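Local coordinates for uncharacterized protein (Silicibacter pomeroyi DSS-3, PDB 2RE3) that is of unknown function but belongs to the DUF1285 family, whose members may take part in signal transduction, at residues 155-158 with 159-163; 58-61 with 62-65. All blocks are in the same frame, centred on the assembly; numbering follows the deposited sequence.

Contact 1 of 2, residues 155-158 with 159-163; sequences IDRK and SFYRL
The side chains of Arg-157 and Phe-160 run side by side in the same direction, the guanidinium and ring planes 16° apart, and NH1 of Arg-157 passes 4.1 Å from CD2 of Phe-160. Against the Tyr-161 ring the guanidinium is steeply turned, by 71°. One face of that ring is met by CD2 of Phe-160, 4.1 Å above its centre. The exposed Arg-157 and Tyr-161 lie on the outer side, and the arginine's long chain, bent at chi2 and chi3, brings NH1 near the buried Phe-160. The helix 157-164 begins here, straight after strand 151-155, with Asp-156 as N-cap. Its CG sits between backbone N and carbonyl carbon (chi1 75°), turning OD1 back toward the first turn. OD1 accepts twice from Ser-159, from the backbone N at 2.8 Å and from OG at 2.7 Å, the donors coming from opposite faces of the carboxylate plane. Two donors on one oxygen limit the carboxylate's rotation, and the helix start would be expected to steady its negative charge. Serine fits because its short hydroxyl shares the acceptor used by its own N-H. On the inner side, Ile-155 CD1 lies 4.2 Å from Leu-163 CD1, and both side chains pack on Phe-114.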
loop_
_atom_site.group_PDB
_atom_site.type_symbol
_atom_site.label_atom_id
_atom_site.label_comp_id
_atom_site.label_asym_id
_atom_site.label_seq_id
_atom_site.Cartn_x
_atom_site.Cartn_y
_atom_site.Cartn_z
ATOM N N ILE A 155 2.931 6.483 -1.287
ATOM C CA ILE A 155 3.101 7.115 -2.597
ATOM C C ILE A 155 4.577 7.508 -2.754
ATOM O O ILE A 155 5.092 8.240 -1.924
ATOM C CB ILE A 155 2.145 8.339 -2.739
ATOM C CG1 ILE A 155 0.690 7.873 -2.724
ATOM C CG2 ILE A 155 2.368 9.086 -4.025
ATOM C CD1 ILE A 155 -0.265 8.961 -2.356
ATOM N N ASP A 156 5.249 6.995 -3.788
ATOM C CA ASP A 156 6.705 7.236 -3.987
ATOM C C ASP A 156 6.979 8.650 -4.510
ATOM O O ASP A 156 6.053 9.340 -4.915
ATOM C CB ASP A 156 7.333 6.177 -4.911
ATOM C CG ASP A 156 6.973 6.373 -6.402
ATOM O OD1 ASP A 156 6.212 7.305 -6.727
ATOM O OD2 ASP A 156 7.462 5.595 -7.264
ATOM N N ARG A 157 8.248 9.067 -4.501
ATOM C CA ARG A 157 8.655 10.456 -4.852
ATOM C C ARG A 157 8.171 10.846 -6.232
ATOM O O ARG A 157 7.530 11.877 -6.405
ATOM C CB ARG A 157 10.188 10.656 -4.802
ATOM C CG ARG A 157 10.915 10.175 -3.518
ATOM C CD ARG A 157 10.237 10.637 -2.200
ATOM N NE ARG A 157 10.409 12.064 -1.872
ATOM C CZ ARG A 157 9.524 12.814 -1.201
ATOM N NH1 ARG A 157 8.363 12.315 -0.785
ATOM N NH2 ARG A 157 9.801 14.092 -0.957
ATOM N N LYS A 158 8.472 10.019 -7.218
ATOM C CA LYS A 158 8.086 10.346 -8.579
ATOM C C LYS A 158 6.570 10.631 -8.642
ATOM O O LYS A 158 6.159 11.680 -9.143
ATOM C CB LYS A 158 8.518 9.256 -9.572
ATOM C CG LYS A 158 8.188 9.594 -11.022
ATOM C CD LYS A 158 9.218 9.071 -12.060
ATOM C CE LYS A 158 8.850 7.725 -12.694
ATOM N NZ LYS A 158 9.568 7.555 -14.015
ATOM N N SER A 159 5.748 9.728 -8.110
ATOM C CA SER A 159 4.292 9.941 -8.103
ATOM C C SER A 159 3.878 11.150 -7.218
ATOM O O SER A 159 2.991 11.934 -7.589
ATOM C CB SER A 159 3.556 8.668 -7.689
ATOM O OG SER A 159 4.077 7.518 -8.364
ATOM N N PHE A 160 4.548 11.343 -6.089
ATOM C CA PHE A 160 4.229 12.471 -5.239
ATOM C C PHE A 160 4.433 13.798 -5.956
ATOM O O PHE A 160 3.606 14.698 -5.901
ATOM C CB PHE A 160 5.069 12.440 -3.975
ATOM C CG PHE A 160 4.773 13.564 -3.040
ATOM C CD1 PHE A 160 3.568 13.603 -2.348
ATOM C CD2 PHE A 160 5.685 14.595 -2.856
ATOM C CE1 PHE A 160 3.280 14.655 -1.469
ATOM C CE2 PHE A 160 5.406 15.647 -1.983
ATOM C CZ PHE A 160 4.208 15.669 -1.287
ATOM N N TYR A 161 5.545 13.936 -6.643
ATOM C CA TYR A 161 5.837 15.210 -7.256
ATOM C C TYR A 161 4.899 15.486 -8.418
ATOM O O TYR A 161 4.485 16.618 -8.621
ATOM C CB TYR A 161 7.334 15.324 -7.568
ATOM C CG TYR A 161 8.101 15.735 -6.320
ATOM C CD1 TYR A 161 7.771 16.923 -5.653
ATOM C CD2 TYR A 161 9.110 14.947 -5.781
ATOM C CE1 TYR A 161 8.432 17.318 -4.497
ATOM C CE2 TYR A 161 9.788 15.345 -4.610
ATOM C CZ TYR A 161 9.432 16.536 -3.980
ATOM O OH TYR A 161 10.049 16.980 -2.839
ATOM N N ARG A 162 4.470 14.452 -9.123
ATOM C CA ARG A 162 3.431 14.632 -10.135
ATOM C C ARG A 162 2.085 15.028 -9.517
ATOM O O ARG A 162 1.348 15.785 -10.114
ATOM C CB ARG A 162 3.275 13.375 -10.990
ATOM C CG ARG A 162 4.524 13.034 -11.830
ATOM C CD ARG A 162 4.347 11.683 -12.530
ATOM N NE ARG A 162 3.130 11.694 -13.351
ATOM C CZ ARG A 162 2.510 10.617 -13.841
ATOM N NH1 ARG A 162 2.986 9.391 -13.620
ATOM N NH2 ARG A 162 1.398 10.773 -14.567
ATOM N N LEU A 163 1.771 14.524 -8.330
ATOM C CA LEU A 163 0.559 14.928 -7.617
ATOM C C LEU A 163 0.609 16.394 -7.142
ATOM O O LEU A 163 -0.380 17.094 -7.193
ATOM C CB LEU A 163 0.289 14.014 -6.427
ATOM C CG LEU A 163 -0.203 12.585 -6.665
ATOM C CD1 LEU A 163 -0.585 11.929 -5.325
ATOM C CD2 LEU A 163 -1.380 12.546 -7.648
#

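Contact 2 of 2, residues 58-61 with 62-65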
loop_
_atom_site.group_PDB
_atom_site.type_symbol
_atom_site.label_atom_id
_atom_site.label_comp_id
_atom_site.label_asym_id
_atom_site.label_seq_id
_atom_site.Cartn_x
_atom_site.Cartn_y
_atom_site.Cartn_z
ATOM N N ILE A 58 14.515 -10.313 -1.750
ATOM C CA ILE A 58 13.970 -11.159 -2.774
ATOM C C ILE A 58 13.862 -10.323 -4.057
ATOM O O ILE A 58 13.033 -9.424 -4.159
ATOM C CB ILE A 58 12.533 -11.591 -2.382
ATOM C CG1 ILE A 58 12.522 -12.529 -1.168
ATOM C CG2 ILE A 58 11.851 -12.271 -3.532
ATOM C CD1 ILE A 58 11.095 -12.618 -0.496
ATOM N N ASN A 59 14.692 -10.606 -5.039
ATOM C CA ASN A 59 14.562 -9.950 -6.330
ATOM C C ASN A 59 13.856 -10.977 -7.242
ATOM O O ASN A 59 14.517 -11.710 -7.992
ATOM C CB ASN A 59 15.957 -9.487 -6.774
ATOM C CG ASN A 59 16.012 -8.961 -8.198
ATOM O OD1 ASN A 59 15.019 -8.497 -8.744
ATOM N ND2 ASN A 59 17.211 -9.045 -8.814
ATOM N N ARG A 60 12.518 -10.892 -7.238
ATOM C CA ARG A 60 11.629 -11.983 -7.649
ATOM C C ARG A 60 10.157 -11.501 -7.737
ATOM O O ARG A 60 9.288 -12.000 -7.004
ATOM C CB ARG A 60 11.767 -13.104 -6.600
ATOM C CG ARG A 60 11.945 -14.498 -7.134
ATOM C CD ARG A 60 12.933 -15.314 -6.287
ATOM N NE ARG A 60 12.576 -16.724 -6.294
ATOM C CZ ARG A 60 12.641 -17.519 -7.357
ATOM N NH1 ARG A 60 13.066 -17.076 -8.540
ATOM N NH2 ARG A 60 12.265 -18.781 -7.232
ATOM N N PRO A 61 9.862 -10.533 -8.633
ATOM C CA PRO A 61 8.566 -9.877 -8.533
ATOM C C PRO A 61 7.376 -10.837 -8.597
ATOM O O PRO A 61 6.393 -10.610 -7.918
ATOM C CB PRO A 61 8.559 -8.888 -9.708
ATOM C CG PRO A 61 9.939 -8.852 -10.249
ATOM C CD PRO A 61 10.676 -10.036 -9.763
ATOM N N ALA A 62 7.479 -11.925 -9.360
ATOM C CA ALA A 62 6.401 -12.920 -9.408
ATOM C C ALA A 62 6.010 -13.440 -8.006
ATOM O O ALA A 62 4.831 -13.558 -7.684
ATOM C CB ALA A 62 6.760 -14.102 -10.382
HETATM N N MSE A 63 7.003 -13.729 -7.180
HETATM C CA MSE A 63 6.763 -14.334 -5.892
HETATM C C MSE A 63 6.279 -13.268 -4.938
HETATM O O MSE A 63 5.412 -13.513 -4.072
HETATM C CB MSE A 63 8.032 -14.932 -5.359
HETATM C CG MSE A 63 7.867 -15.575 -3.993
HETATM SE SE MSE A 63 9.546 -16.304 -3.465
HETATM C CE MSE A 63 9.804 -17.438 -5.042
ATOM N N VAL A 64 6.834 -12.074 -5.088
ATOM C CA VAL A 64 6.358 -10.989 -4.276
ATOM C C VAL A 64 4.859 -10.734 -4.579
ATOM O O VAL A 64 4.098 -10.406 -3.673
ATOM C CB VAL A 64 7.229 -9.721 -4.455
ATOM C CG1 VAL A 64 6.571 -8.548 -3.810
ATOM C CG2 VAL A 64 8.636 -9.946 -3.868
ATOM N N ARG A 65 4.431 -10.897 -5.830
ATOM C CA ARG A 65 3.016 -10.681 -6.193
ATOM C C ARG A 65 2.130 -11.765 -5.591
ATOM O O ARG A 65 1.039 -11.504 -5.092
ATOM C CB ARG A 65 2.835 -10.720 -7.687
ATOM C CG ARG A 65 2.970 -9.403 -8.394
ATOM C CD ARG A 65 2.696 -9.576 -9.895
ATOM N NE ARG A 65 3.985 -9.627 -10.539
ATOM C CZ ARG A 65 4.419 -10.565 -11.366
ATOM N NH1 ARG A 65 3.662 -11.572 -11.785
ATOM N NH2 ARG A 65 5.642 -10.458 -11.812
#
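Ile-58 and Val-64 meet branch to branch, CG2 of the first 4.0 Å from CG2 of the second, where the loop leaving strand 56-57 runs into the start of helix 61-68. Both side chains also rest on Trp-51 of the neighbouring strand 51-53, so compact branched residues fit between helix and sheet. Val-64 has CG1 anti to its backbone N (chi1 169°), which leaves CG2 beside that N and facing Ile-58. Close by, the carbonyl of Arg-60 at the N-cap takes two backbone bonds. Val-64 N approaches Arg-60 O at 3.1 Å and fairly straight, whereas Met-63 N, 2.9 Å from the same Arg-60 O, stands above the carbonyl plane and makes a more bent bond. Met-63, present as selenomethionine, is buried too, and its long flexible chain reaches Leu-15 and Leu-16 of helix 15-21.

The outward side is looser. Pro-61 opens the first turn, a place where a ring that fixes phi costs nothing, since the N-H it lacks would have no partner within the helix. Pro-61 O receives Arg-65 N at 2.9 Å. The Arg-65 guanidinium then folds back, with the Pro-61 oxygen over one face and Ala-62 CA 3.4 Å above its plane, offset toward the rim. Arg-60 also extends outward, but it has two conformers, and its closeness to CE of Met-63 in one of them is doubtful.

An arginine N-cap has no side-chain acceptor to offer the first turn, so across this contact the helix start is held by main-chain carbonyls and by apolar packing. The Pro-61 oxygen over the face of the Arg-65 guanidinium may offset part of its charge, which is probably not well placed near a helix N-terminus.

Both contacts are helix starts, one in each half of the chain, with centres about 23 Å apart and nearest atoms about 15 Å apart. Each half contains a six-stranded mixed sheet with strand order 3-2-1-6-5-4, in line with a fold of repeated motifs, but the helices enter differently: contact 2 falls between the third and fourth strands of its sheet, contact 1 after the sixth. Both are partly buried, with an apolar inner side and an exposed polar side: contact 1 packs inward on strands 96-104 and 111-116, contact 2 on Trp-51, helix 15-21 and Val-118 of the other half. Contact 1 caps with a carboxylate, whereas contact 2 relies on a doubly used backbone carbonyl and a proline.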